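Local structure of periplasmic solute binding protein (Pectobacterium atrosepticum, 4RY1) at residues Tyr80-Gln85 and Phe290-Asn295; Asp87-Gly92 and Glu301-Met306; Tyr197-Val202 and Val394-Leu399; Glu204-Tyr209 and Thr379-Leu384; Ala252-Ser257 and Pro343-Ala348. The protein probably binds a sugar in the periplasm and delivers it to an ABC transporter for uptake into the cell. One frame throughout, in Å; residues are numbered along the deposited sequence.

Interaction 1 of 5, residues Tyr80-Gln85 and Phe290-Asn295; sequences YDLNKQ and FAISKN
Tyr-80 and Ile-292 are joined twice by their backbones, once directly and once through a water. Tyr-80 N donates to Ile-292 O at 2.9 Å, with an N-H...O angle of 156°. Water 1 then stands where a second direct bond might have been: it donates to Tyr-80 O (2.8 Å) and accepts from Ile-292 N (2.9 Å). The carbonyl of Tyr-80 and the N-H of Ile-292 are thus satisfied by one water, although these atoms stand too far apart to pair directly.

Beside this polar link the two side chains run side by side in the same direction. The beta-branched Ile-292 divides its contacts: one branch meets the tyrosine stem and the other Leu-82. Ile-292 CG2 lies 3.7 Å from Tyr-80 CB. With CG1 turned beside its own backbone N (chi1 -62°), Ile-292 carries CD1 to within 3.5 Å of Leu-82 CD2. Leucine suits this buried place, where its forked end meets apolar carbon, while the Asp-81 before it makes an Asx turn: Asp-81 OD1 accepts from Asn-83 N at 3.1 Å and also from Leu-108 N. The turn leads into the short 3-10 segment 82-84.

Around the contact, strand 284-292 lies between strands 61-64 and 107-123, Leu-82 is bonded through its backbone to Leu-108, and helix 299-310 brings Pro-299 onto Tyr-80 and Met-306 onto Ile-292.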
# COMPACT_ATOMS: atom_id res chain seq x y z
N TYR A 80 -7.00 -20.74 7.31
CA TYR A 80 -6.53 -22.06 6.95
C TYR A 80 -5.03 -22.01 6.61
O TYR A 80 -4.59 -21.15 5.83
CB TYR A 80 -7.35 -22.59 5.79
CG TYR A 80 -6.96 -23.96 5.29
CD1 TYR A 80 -7.60 -25.09 5.77
CD2 TYR A 80 -6.00 -24.12 4.28
CE1 TYR A 80 -7.28 -26.35 5.30
CE2 TYR A 80 -5.67 -25.37 3.81
CZ TYR A 80 -6.32 -26.49 4.32
OH TYR A 80 -5.98 -27.71 3.79
N ASP A 81 -4.28 -22.95 7.16
CA ASP A 81 -2.83 -22.98 6.96
C ASP A 81 -2.49 -23.44 5.54
O ASP A 81 -2.59 -24.62 5.20
CB ASP A 81 -2.19 -23.91 7.99
CG ASP A 81 -0.69 -24.01 7.87
OD1 ASP A 81 -0.07 -23.32 7.04
OD2 ASP A 81 -0.14 -24.84 8.64
N LEU A 82 -2.05 -22.49 4.72
CA LEU A 82 -1.77 -22.78 3.30
C LEU A 82 -0.61 -23.75 3.06
O LEU A 82 -0.53 -24.33 1.99
CB LEU A 82 -1.51 -21.50 2.53
CG LEU A 82 -2.66 -20.48 2.50
CD1 LEU A 82 -2.26 -19.31 1.63
CD2 LEU A 82 -3.96 -21.05 1.98
N ASN A 83 0.24 -23.96 4.06
CA ASN A 83 1.25 -25.01 3.94
C ASN A 83 0.62 -26.39 3.74
O ASN A 83 1.25 -27.27 3.19
CB ASN A 83 2.23 -25.05 5.13
CG ASN A 83 3.06 -23.77 5.28
OD1 ASN A 83 3.28 -23.26 6.41
ND2 ASN A 83 3.55 -23.28 4.18
N LYS A 84 -0.63 -26.56 4.19
CA LYS A 84 -1.39 -27.80 3.96
C LYS A 84 -1.75 -28.05 2.49
O LYS A 84 -2.12 -29.16 2.12
CB LYS A 84 -2.65 -27.84 4.81
CG LYS A 84 -2.38 -27.87 6.29
CD LYS A 84 -3.72 -27.79 7.00
CE LYS A 84 -3.63 -27.90 8.50
NZ LYS A 84 -5.05 -27.93 8.96
N GLN A 85 -1.63 -27.01 1.66
CA GLN A 85 -1.91 -27.11 0.22
C GLN A 85 -0.69 -26.70 -0.59
O GLN A 85 -0.81 -26.15 -1.68
CB GLN A 85 -3.12 -26.27 -0.14
CG GLN A 85 -4.38 -26.71 0.57
CD GLN A 85 -4.93 -28.09 0.17
OE1 GLN A 85 -5.73 -28.67 0.92
NE2 GLN A 85 -4.54 -28.59 -0.98
N PHE A 290 -4.32 -13.66 -0.79
CA PHE A 290 -5.50 -14.51 -0.76
C PHE A 290 -5.37 -15.48 0.41
O PHE A 290 -4.34 -16.16 0.54
CB PHE A 290 -5.71 -15.31 -2.04
CG PHE A 290 -6.33 -14.53 -3.17
CD1 PHE A 290 -7.53 -13.83 -3.02
CD2 PHE A 290 -5.74 -14.55 -4.43
CE1 PHE A 290 -8.09 -13.13 -4.08
CE2 PHE A 290 -6.31 -13.87 -5.48
CZ PHE A 290 -7.46 -13.15 -5.32
N ALA A 291 -6.41 -15.51 1.24
CA ALA A 291 -6.51 -16.42 2.39
C ALA A 291 -7.70 -17.35 2.20
O ALA A 291 -8.68 -16.99 1.57
CB ALA A 291 -6.69 -15.61 3.67
N ILE A 292 -7.58 -18.54 2.77
CA ILE A 292 -8.67 -19.53 2.81
C ILE A 292 -9.30 -19.54 4.22
O ILE A 292 -8.60 -19.50 5.22
CB ILE A 292 -8.16 -20.94 2.44
CG1 ILE A 292 -7.62 -20.94 1.01
CG2 ILE A 292 -9.24 -21.99 2.62
CD1 ILE A 292 -6.98 -22.25 0.56
N SER A 293 -10.63 -19.61 4.25
CA SER A 293 -11.38 -19.66 5.50
C SER A 293 -10.93 -20.82 6.34
O SER A 293 -10.79 -21.92 5.84
CB SER A 293 -12.87 -19.81 5.24
OG SER A 293 -13.54 -20.12 6.46
N LYS A 294 -10.76 -20.56 7.64
CA LYS A 294 -10.25 -21.55 8.58
C LYS A 294 -11.10 -22.81 8.49
O LYS A 294 -10.56 -23.92 8.52
CB LYS A 294 -10.19 -21.03 10.03
CG LYS A 294 -9.26 -21.86 10.93
CD LYS A 294 -9.25 -21.43 12.39
CE LYS A 294 -8.08 -22.06 13.16
NZ LYS A 294 -8.03 -21.62 14.58
N ASN A 295 -12.42 -22.63 8.38
CA ASN A 295 -13.34 -23.77 8.36
C ASN A 295 -14.05 -24.00 7.03
O ASN A 295 -15.14 -24.57 6.98
CB ASN A 295 -14.36 -23.61 9.49
CG ASN A 295 -13.70 -23.31 10.82
OD1 ASN A 295 -13.91 -22.24 11.41
ND2 ASN A 295 -12.88 -24.23 11.29
O HOH W 1 -5.14 -18.91 4.27

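Interaction 2 of 5, residues Asp87-Gly92 and Glu301-Met306; sequences DILGLG and EAAMLM
Met-306, which meets Leu-89 across the contact, is held in its helix by a bond from Met-306 N to Ala-302 O of 3.0 Å; no hydrogen bond passes between the segments, and what joins them is apolar. Leu-89 sends its CD2 methyl into the groove between Ala-303 and Met-306. Leu-89 CD2 lies 3.5 Å from Ala-303 O. On the other side of the groove, Met-306 CB is 4.0 Å from Leu-89 CD2, and Met-306, bent at its thioether (chi3 51°), also brings CE close to this methyl. Alanine fits position 303 because a side chain of one carbon lets the leucine reach the helix backbone itself.

Ile-88 works the next part of the same surface. Ile-88 CG2 sits 3.6 Å from Met-304 N, so that it covers the peptide joining Ala-303 and Met-304. The same Ile-88 CG2 touches the root of the methionine, 3.8 Å from Met-304 CG.

After Leu-89 the helix ends. Gly-90, with a positive phi of 61°, is the C-prime residue of a Schellman motif, in which Leu-91 N turns back to the carbonyl O of the residue before Asp-87; glycine adopts this conformation easily.

The end of short helix 86-89 packs on helix 299-310. Leu-89 also touches Leu-82 and strand 107-123 at Leu-111, while Ala-303 and Met-306 rest on Ile-292 of strand 284-292 and Met-306 reaches Val-61 of strand 61-64.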
# COMPACT_ATOMS: atom_id res chain seq x y z
N ASP A 87 1.41 -28.28 -2.45
CA ASP A 87 1.54 -28.82 -3.82
C ASP A 87 0.55 -28.19 -4.81
O ASP A 87 0.92 -27.82 -5.93
CB ASP A 87 1.40 -30.34 -3.82
CG ASP A 87 2.54 -31.03 -3.11
OD1 ASP A 87 3.67 -30.50 -3.14
OD2 ASP A 87 2.31 -32.09 -2.50
N ILE A 88 -0.70 -28.06 -4.38
CA ILE A 88 -1.72 -27.43 -5.21
C ILE A 88 -1.35 -25.97 -5.49
O ILE A 88 -1.45 -25.50 -6.63
CB ILE A 88 -3.12 -27.52 -4.57
CG1 ILE A 88 -3.62 -28.97 -4.53
CG2 ILE A 88 -4.13 -26.62 -5.30
CD1 ILE A 88 -4.13 -29.50 -5.84
N LEU A 89 -0.90 -25.26 -4.46
CA LEU A 89 -0.52 -23.85 -4.62
C LEU A 89 0.82 -23.64 -5.32
O LEU A 89 1.10 -22.56 -5.81
CB LEU A 89 -0.51 -23.14 -3.26
CG LEU A 89 -1.87 -23.04 -2.57
CD1 LEU A 89 -1.70 -22.61 -1.12
CD2 LEU A 89 -2.78 -22.08 -3.35
N GLY A 90 1.66 -24.65 -5.36
CA GLY A 90 2.99 -24.47 -5.92
C GLY A 90 3.80 -23.45 -5.15
O GLY A 90 4.39 -22.55 -5.73
N LEU A 91 3.81 -23.59 -3.82
CA LEU A 91 4.45 -22.58 -2.96
C LEU A 91 5.94 -22.37 -3.30
O LEU A 91 6.46 -21.28 -3.12
CB LEU A 91 4.26 -22.91 -1.48
CG LEU A 91 2.81 -22.80 -0.97
CD1 LEU A 91 2.76 -23.08 0.51
CD2 LEU A 91 2.20 -21.44 -1.26
N GLY A 92 6.59 -23.42 -3.80
CA GLY A 92 8.00 -23.36 -4.23
C GLY A 92 8.29 -22.39 -5.36
O GLY A 92 9.43 -21.99 -5.56
N GLU A 301 -10.25 -27.07 -3.24
CA GLU A 301 -10.84 -26.33 -4.37
C GLU A 301 -10.55 -24.84 -4.26
O GLU A 301 -10.26 -24.18 -5.26
CB GLU A 301 -12.34 -26.63 -4.49
CG GLU A 301 -12.68 -28.05 -4.93
CD GLU A 301 -12.68 -29.11 -3.84
OE1 GLU A 301 -12.46 -28.82 -2.64
OE2 GLU A 301 -12.90 -30.27 -4.22
N ALA A 302 -10.61 -24.31 -3.05
CA ALA A 302 -10.21 -22.92 -2.80
C ALA A 302 -8.76 -22.68 -3.25
O ALA A 302 -8.46 -21.72 -3.97
CB ALA A 302 -10.39 -22.58 -1.31
N ALA A 303 -7.87 -23.56 -2.83
CA ALA A 303 -6.47 -23.50 -3.24
C ALA A 303 -6.31 -23.64 -4.76
O ALA A 303 -5.45 -22.97 -5.36
CB ALA A 303 -5.65 -24.56 -2.54
N MET A 304 -7.10 -24.52 -5.37
CA MET A 304 -7.07 -24.67 -6.84
C MET A 304 -7.43 -23.35 -7.52
O MET A 304 -6.84 -22.97 -8.54
CB MET A 304 -8.00 -25.80 -7.32
CG MET A 304 -7.56 -27.20 -6.92
SD MET A 304 -8.82 -28.54 -7.13
CE MET A 304 -8.93 -28.52 -8.94
N LEU A 305 -8.43 -22.65 -7.01
CA LEU A 305 -8.81 -21.36 -7.59
C LEU A 305 -7.68 -20.34 -7.45
O LEU A 305 -7.32 -19.61 -8.38
CB LEU A 305 -10.09 -20.83 -6.95
CG LEU A 305 -10.58 -19.45 -7.38
CD1 LEU A 305 -10.75 -19.33 -8.89
CD2 LEU A 305 -11.84 -19.08 -6.59
N MET A 306 -7.08 -20.31 -6.27
CA MET A 306 -5.96 -19.40 -6.01
C MET A 306 -4.78 -19.70 -6.95
O MET A 306 -4.21 -18.79 -7.57
CB MET A 306 -5.51 -19.47 -4.56
CG MET A 306 -6.54 -18.88 -3.60
SD MET A 306 -6.28 -19.27 -1.80
CE MET A 306 -4.55 -18.82 -1.60

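Interaction 3 of 5, residues Tyr197-Val202 and Val394-Leu399; sequences YSRDQV and VADDFL
Tyr-197 approaches Leu-399 with its backbone, O lying 4.5 Å from Leu-399 CD1. Ser-198 then starts the helix: its OG accepts from Gln-201 N at 3.0 Å and its N donates to Gln-201 OE1, a capping box for which a short hydroxyl side chain is well suited. Arg-199 touches across with its aliphatic part, CG standing 3.4 Å from Asp-396 OD1 and CA against Leu-399 CD2. A bend at chi3 (77°) takes its guanidinium instead to Asp-200, whose OD1 receives both NE and NH1, side-on. Asp-396 is linked by water 2, which donates to Arg-199 O and to Asp-396 OD1, and its OD2 forms a salt bridge with Arg-203. Val-202, compact and buried, fills the middle: CG1 lies 3.6 Å from Ala-395 O and meets the edge of the Phe-398 ring, while CG2 faces Leu-399 CD1 at 4.2 Å. A capping box thus begins a helix whose first turn packs on helix 391-409, the last of the chain.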
# COMPACT_ATOMS: atom_id res chain seq x y z
N TYR A 197 10.60 5.14 18.44
CA TYR A 197 11.18 6.49 18.48
C TYR A 197 11.15 7.03 19.91
O TYR A 197 10.19 6.85 20.65
CB TYR A 197 10.43 7.47 17.55
CG TYR A 197 10.42 7.15 16.07
CD1 TYR A 197 11.32 6.27 15.49
CD2 TYR A 197 9.50 7.76 15.24
CE1 TYR A 197 11.29 5.99 14.13
CE2 TYR A 197 9.46 7.49 13.89
CZ TYR A 197 10.35 6.61 13.33
OH TYR A 197 10.26 6.36 11.99
N SER A 198 12.25 7.68 20.30
CA SER A 198 12.27 8.46 21.53
C SER A 198 11.32 9.66 21.44
O SER A 198 10.84 10.02 20.36
CB SER A 198 13.69 9.00 21.76
OG SER A 198 14.03 9.93 20.74
N ARG A 199 11.08 10.29 22.58
CA ARG A 199 10.27 11.51 22.60
C ARG A 199 10.82 12.51 21.59
O ARG A 199 10.07 13.13 20.83
CB ARG A 199 10.26 12.13 23.99
CG ARG A 199 9.61 13.51 24.02
CD ARG A 199 10.15 14.35 25.17
NE ARG A 199 11.48 14.89 24.89
CZ ARG A 199 12.15 15.67 25.74
NH1 ARG A 199 13.35 16.12 25.42
NH2 ARG A 199 11.61 15.99 26.91
N ASP A 200 12.14 12.68 21.57
CA ASP A 200 12.81 13.59 20.62
C ASP A 200 12.64 13.21 19.15
O ASP A 200 12.45 14.06 18.28
CB ASP A 200 14.30 13.72 20.96
CG ASP A 200 14.55 14.69 22.10
OD1 ASP A 200 13.57 15.23 22.67
OD2 ASP A 200 15.74 14.90 22.45
N GLN A 201 12.69 11.92 18.88
CA GLN A 201 12.49 11.42 17.51
C GLN A 201 11.05 11.60 16.98
O GLN A 201 10.85 11.90 15.81
CB GLN A 201 12.94 9.98 17.42
CG GLN A 201 14.46 9.89 17.47
CD GLN A 201 14.97 8.46 17.58
OE1 GLN A 201 14.39 7.63 18.29
NE2 GLN A 201 16.07 8.19 16.90
N VAL A 202 10.08 11.43 17.86
CA VAL A 202 8.66 11.71 17.52
C VAL A 202 8.51 13.20 17.20
O VAL A 202 7.84 13.58 16.25
CB VAL A 202 7.69 11.26 18.60
CG1 VAL A 202 6.27 11.62 18.22
CG2 VAL A 202 7.81 9.74 18.81
N VAL A 394 1.88 18.39 20.53
CA VAL A 394 1.15 17.50 19.61
C VAL A 394 1.89 16.17 19.48
O VAL A 394 1.32 15.08 19.59
CB VAL A 394 0.92 18.19 18.25
CG1 VAL A 394 0.40 17.21 17.18
CG2 VAL A 394 -0.05 19.35 18.42
N ALA A 395 3.20 16.28 19.31
CA ALA A 395 4.07 15.11 19.20
C ALA A 395 4.07 14.25 20.46
O ALA A 395 3.84 13.04 20.41
CB ALA A 395 5.47 15.55 18.86
N ASP A 396 4.33 14.87 21.60
CA ASP A 396 4.32 14.13 22.86
C ASP A 396 2.96 13.45 23.10
O ASP A 396 2.89 12.33 23.61
CB ASP A 396 4.65 15.03 24.05
CG ASP A 396 6.04 15.66 23.98
OD1 ASP A 396 6.87 15.36 23.09
OD2 ASP A 396 6.32 16.51 24.86
N ASP A 397 1.87 14.14 22.77
CA ASP A 397 0.52 13.57 22.91
C ASP A 397 0.29 12.42 21.93
O ASP A 397 -0.37 11.44 22.27
CB ASP A 397 -0.57 14.62 22.72
CG ASP A 397 -0.63 15.63 23.86
OD1 ASP A 397 0.19 15.55 24.82
OD2 ASP A 397 -1.50 16.52 23.80
N PHE A 398 0.84 12.56 20.73
CA PHE A 398 0.78 11.46 19.77
C PHE A 398 1.49 10.24 20.36
O PHE A 398 0.96 9.13 20.34
CB PHE A 398 1.37 11.83 18.40
CG PHE A 398 1.52 10.65 17.48
CD1 PHE A 398 0.43 10.18 16.74
CD2 PHE A 398 2.73 9.99 17.39
CE1 PHE A 398 0.56 9.07 15.92
CE2 PHE A 398 2.86 8.88 16.57
CZ PHE A 398 1.78 8.43 15.82
N LEU A 399 2.67 10.45 20.92
CA LEU A 399 3.44 9.34 21.48
C LEU A 399 2.68 8.58 22.58
O LEU A 399 2.63 7.36 22.56
CB LEU A 399 4.77 9.86 22.01
CG LEU A 399 5.64 8.84 22.76
CD1 LEU A 399 5.95 7.63 21.89
CD2 LEU A 399 6.92 9.53 23.21
O HOH W 2 7.30 13.22 21.27

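Interaction 4 of 5, residues Glu204-Tyr209 and Thr379-Leu384; sequences ELFGFY and TSLQKL
Leu-381 lies between two aromatic rings, Tyr-209 and Phe-206, and meets each in a different way. Leu-381 CD2 stands over one face of the Tyr-209 ring, 3.7 Å from the centroid and 17° off the normal, a CH-pi contact. Both methyls lie over the same face: Leu-381 CD1 stands above its CE1 side, 3.7 Å from Tyr-209 CE1. Phe-206 approaches obliquely instead, with Phe-206 CE1 3.8 Å from Leu-381 CD2.

The torsions contribute to the difference. Tyr-209 holds CG anti to its backbone N (chi1 178°), whereas Phe-206 swings its ring beside the N; although only one turn apart on their helix, the rings set out in different directions, and Leu-381 takes the place between them. Phe-206 CE1 goes on to touch Ser-380 CB at 3.6 Å, and Phe-206 CD1 meets Leu-384 CD1 at 3.9 Å. Serine is small enough to let the ring in close, and its OG turns back to Leu-376 O of its own helix. The tyrosine hydroxyl, beyond the apolar contact, bonds Asp-385 OD2.

The axes of the two segments come no closer than 11.4 Å and cross at -61°, room that the large rings fill. This is side-chain packing of crossed helices 199-214 and 371-385; Phe-398 and Val-394 of helix 391-409 pack on the same residues, so three helices meet in a mixed aromatic and aliphatic core.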
# COMPACT_ATOMS: atom_id res chain seq x y z
N GLU A 204 10.87 15.13 15.96
CA GLU A 204 11.56 15.24 14.69
C GLU A 204 10.64 14.79 13.54
O GLU A 204 10.66 15.38 12.47
CB GLU A 204 12.85 14.42 14.72
CG GLU A 204 13.68 14.49 13.44
CD GLU A 204 15.04 13.84 13.58
OE1 GLU A 204 15.29 13.16 14.60
OE2 GLU A 204 15.84 13.96 12.62
N LEU A 205 9.84 13.76 13.80
CA LEU A 205 8.89 13.22 12.81
C LEU A 205 7.82 14.26 12.49
O LEU A 205 7.54 14.54 11.32
CB LEU A 205 8.25 11.92 13.33
CG LEU A 205 7.13 11.35 12.46
CD1 LEU A 205 7.66 10.82 11.14
CD2 LEU A 205 6.39 10.27 13.24
N PHE A 206 7.23 14.83 13.54
CA PHE A 206 6.28 15.93 13.34
C PHE A 206 6.94 17.17 12.73
O PHE A 206 6.35 17.86 11.90
CB PHE A 206 5.50 16.26 14.61
CG PHE A 206 4.39 15.30 14.89
CD1 PHE A 206 3.13 15.47 14.30
CD2 PHE A 206 4.61 14.18 15.66
CE1 PHE A 206 2.12 14.55 14.54
CE2 PHE A 206 3.61 13.26 15.90
CZ PHE A 206 2.35 13.44 15.35
N GLY A 207 8.19 17.42 13.11
CA GLY A 207 8.94 18.52 12.49
C GLY A 207 9.13 18.35 10.98
O GLY A 207 9.12 19.30 10.22
N PHE A 208 9.32 17.10 10.56
CA PHE A 208 9.48 16.73 9.15
C PHE A 208 8.19 17.08 8.37
O PHE A 208 8.25 17.69 7.29
CB PHE A 208 9.83 15.25 9.09
CG PHE A 208 9.89 14.67 7.69
CD1 PHE A 208 11.05 14.73 6.94
CD2 PHE A 208 8.79 14.01 7.15
CE1 PHE A 208 11.12 14.17 5.68
CE2 PHE A 208 8.86 13.45 5.88
CZ PHE A 208 10.02 13.53 5.15
N TYR A 209 7.05 16.71 8.94
CA TYR A 209 5.75 17.13 8.39
C TYR A 209 5.61 18.67 8.28
O TYR A 209 5.26 19.22 7.23
CB TYR A 209 4.58 16.56 9.21
CG TYR A 209 3.27 17.04 8.64
CD1 TYR A 209 2.72 16.44 7.52
CD2 TYR A 209 2.61 18.13 9.18
CE1 TYR A 209 1.54 16.89 6.96
CE2 TYR A 209 1.44 18.60 8.63
CZ TYR A 209 0.89 17.96 7.53
OH TYR A 209 -0.28 18.44 6.98
N THR A 379 -5.26 13.22 12.84
CA THR A 379 -5.85 14.25 13.70
C THR A 379 -4.77 15.15 14.33
O THR A 379 -4.97 16.36 14.50
CB THR A 379 -6.82 13.65 14.73
OG1 THR A 379 -6.15 12.71 15.56
CG2 THR A 379 -7.98 12.97 14.02
N SER A 380 -3.61 14.57 14.63
CA SER A 380 -2.49 15.37 15.15
C SER A 380 -2.01 16.37 14.12
O SER A 380 -1.74 17.53 14.45
CB SER A 380 -1.32 14.49 15.56
OG SER A 380 -1.68 13.63 16.63
N LEU A 381 -1.89 15.94 12.86
CA LEU A 381 -1.52 16.88 11.78
C LEU A 381 -2.54 18.01 11.63
O LEU A 381 -2.17 19.16 11.39
CB LEU A 381 -1.36 16.15 10.44
CG LEU A 381 -0.33 15.03 10.45
CD1 LEU A 381 -0.24 14.47 9.05
CD2 LEU A 381 1.03 15.41 10.99
N GLN A 382 -3.81 17.65 11.76
CA GLN A 382 -4.91 18.62 11.69
C GLN A 382 -4.82 19.63 12.84
O GLN A 382 -4.99 20.80 12.64
CB GLN A 382 -6.25 17.90 11.60
CG GLN A 382 -6.38 17.24 10.24
CD GLN A 382 -7.45 16.19 10.11
OE1 GLN A 382 -8.21 15.92 11.05
NE2 GLN A 382 -7.53 15.59 8.92
N LYS A 383 -4.48 19.17 14.03
CA LYS A 383 -4.26 20.07 15.16
C LYS A 383 -3.18 21.11 14.83
O LYS A 383 -3.35 22.32 15.10
CB LYS A 383 -3.88 19.28 16.41
CG LYS A 383 -5.09 18.85 17.23
CD LYS A 383 -4.86 17.68 18.18
CE LYS A 383 -3.40 17.42 18.50
NZ LYS A 383 -3.20 16.43 19.60
N LEU A 384 -2.07 20.65 14.27
CA LEU A 384 -0.99 21.54 13.83
C LEU A 384 -1.46 22.53 12.78
O LEU A 384 -1.28 23.74 12.93
CB LEU A 384 0.23 20.79 13.31
CG LEU A 384 1.05 20.00 14.33
CD1 LEU A 384 2.13 19.22 13.61
CD2 LEU A 384 1.65 20.95 15.36

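Interaction 5 of 5, residues Ala252-Ser257 and Pro343-Ala348; sequences AIYTYS and PGNLLA
Ile-253, Tyr-254 and Leu-347 carry most of this contact. Ile-253 meets the second segment with two branches. Ile-253 CG2, anti to the backbone N, packs 3.7 Å from Leu-346 CD2, the two side chains crossing at about a right angle, and Ile-253 CD1 reaches 4.0 Å from Leu-347 CA. A branched, wholly apolar residue suits this buried place because it can cover both the leucine and the backbone beside it.

Tyr-254 lies across Leu-347 with its ring, Tyr-254 CE1 being 3.8 Å from Leu-347 CB and 4.1 Å from Leu-347 CD2. Beyond the leucine, Tyr-254 OH accepts a hydrogen bond from Asn-345 ND2, 2.9 Å long and nearly straight at 166°; the tyrosine oxygen lies in the amide plane, only 5° out of it, though ring and amide planes are turned 43° apart. Here the contact meets the N-cap of helix 346-356: Asn-345 OD1 accepts from Ala-348 N at 3.0 Å. The amide thus serves twice, its oxygen closing the first turn and its NH2 gripping the tyrosine, which gives asparagine a use at both ends and fixes its rotation.

Leu-347 also touches Asp-250, just ahead of helix 253-257. Behind the apolar pair, Ile-121 of strand 107-123 touches both Ile-253 and Leu-346, while Leu-321 touches Tyr-254 and Asn-345.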
# COMPACT_ATOMS: atom_id res chain seq x y z
N ALA A 252 -1.03 0.91 -6.36
CA ALA A 252 -2.05 1.96 -6.47
C ALA A 252 -1.91 2.83 -7.72
O ALA A 252 -2.72 3.70 -7.99
CB ALA A 252 -1.98 2.87 -5.25
N ILE A 253 -0.83 2.62 -8.46
CA ILE A 253 -0.57 3.45 -9.64
C ILE A 253 -1.74 3.44 -10.63
O ILE A 253 -2.13 4.50 -11.11
CB ILE A 253 0.75 3.03 -10.32
CG1 ILE A 253 1.93 3.46 -9.44
CG2 ILE A 253 0.85 3.60 -11.74
CD1 ILE A 253 3.26 2.85 -9.85
N TYR A 254 -2.31 2.27 -10.91
CA TYR A 254 -3.41 2.18 -11.88
C TYR A 254 -4.59 3.04 -11.41
O TYR A 254 -5.18 3.78 -12.18
CB TYR A 254 -3.85 0.73 -12.12
CG TYR A 254 -3.07 -0.00 -13.18
CD1 TYR A 254 -1.73 0.29 -13.43
CD2 TYR A 254 -3.66 -1.00 -13.92
CE1 TYR A 254 -1.02 -0.38 -14.41
CE2 TYR A 254 -2.96 -1.67 -14.90
CZ TYR A 254 -1.63 -1.36 -15.14
OH TYR A 254 -0.90 -2.00 -16.13
N THR A 255 -4.91 2.94 -10.12
CA THR A 255 -5.98 3.75 -9.55
C THR A 255 -5.74 5.25 -9.71
O THR A 255 -6.64 6.02 -10.08
CB THR A 255 -6.18 3.41 -8.06
OG1 THR A 255 -6.49 2.02 -7.93
CG2 THR A 255 -7.28 4.27 -7.46
N TYR A 256 -4.53 5.70 -9.38
CA TYR A 256 -4.21 7.14 -9.50
C TYR A 256 -4.05 7.61 -10.94
O TYR A 256 -4.21 8.80 -11.23
CB TYR A 256 -3.01 7.55 -8.62
CG TYR A 256 -3.45 7.67 -7.18
CD1 TYR A 256 -3.76 6.55 -6.45
CD2 TYR A 256 -3.65 8.92 -6.58
CE1 TYR A 256 -4.22 6.63 -5.15
CE2 TYR A 256 -4.12 9.02 -5.27
CZ TYR A 256 -4.39 7.87 -4.56
OH TYR A 256 -4.90 7.89 -3.27
N SER A 257 -3.78 6.68 -11.84
CA SER A 257 -3.67 6.98 -13.25
C SER A 257 -5.04 7.05 -13.93
O SER A 257 -5.17 7.66 -14.99
CB SER A 257 -2.84 5.90 -13.94
OG SER A 257 -1.47 6.02 -13.62
N PRO A 343 8.27 -1.71 -21.14
CA PRO A 343 8.97 -0.55 -20.58
C PRO A 343 8.20 0.77 -20.61
O PRO A 343 8.66 1.76 -20.05
CB PRO A 343 10.25 -0.46 -21.40
CG PRO A 343 10.34 -1.72 -22.18
CD PRO A 343 9.00 -2.34 -22.24
N GLY A 344 7.03 0.77 -21.27
CA GLY A 344 6.14 1.94 -21.31
C GLY A 344 5.14 1.97 -20.16
O GLY A 344 4.40 2.94 -19.99
N ASN A 345 5.13 0.90 -19.37
CA ASN A 345 4.13 0.71 -18.34
C ASN A 345 4.62 1.27 -17.01
O ASN A 345 5.66 0.87 -16.51
CB ASN A 345 3.77 -0.77 -18.23
CG ASN A 345 2.68 -1.01 -17.21
OD1 ASN A 345 2.94 -0.93 -16.01
ND2 ASN A 345 1.47 -1.26 -17.67
N LEU A 346 3.86 2.21 -16.46
CA LEU A 346 4.31 2.95 -15.27
C LEU A 346 4.46 2.03 -14.03
O LEU A 346 5.39 2.20 -13.23
CB LEU A 346 3.36 4.11 -14.97
CG LEU A 346 3.70 5.02 -13.79
CD1 LEU A 346 5.10 5.62 -13.89
CD2 LEU A 346 2.66 6.12 -13.71
N LEU A 347 3.52 1.11 -13.86
CA LEU A 347 3.64 0.13 -12.77
C LEU A 347 4.92 -0.71 -12.91
O LEU A 347 5.68 -0.85 -11.97
CB LEU A 347 2.39 -0.75 -12.71
CG LEU A 347 2.52 -2.09 -11.93
CD1 LEU A 347 2.89 -1.89 -10.47
CD2 LEU A 347 1.23 -2.87 -12.08
N ALA A 348 5.19 -1.21 -14.11
CA ALA A 348 6.37 -2.02 -14.34
C ALA A 348 7.61 -1.19 -14.05
O ALA A 348 8.57 -1.66 -13.45
CB ALA A 348 6.40 -2.51 -15.77

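Overall arrangement
The contacts form two clusters and one separate site. Interactions 1 and 2 have centres about 10 Å apart and share a core: Phe-290 and Ile-292 touch Met-306, and Ile-292 also Ala-303, while Leu-82 meets Leu-89. Interactions 3 and 4, also about 10 Å apart between centres, both use helix 199-214; Phe-206 touches Ala-395 and Phe-398, and Val-394 touches Ser-380. The clusters stand 40 to 45 Å apart between centres, consistent with the two lobes of a periplasmic binding protein. Interaction 5 is 28 Å from interaction 2 and 30 Å from interaction 4, centre to centre; its nearest atoms are about 15 Å from those of interaction 1 and likewise of interaction 4.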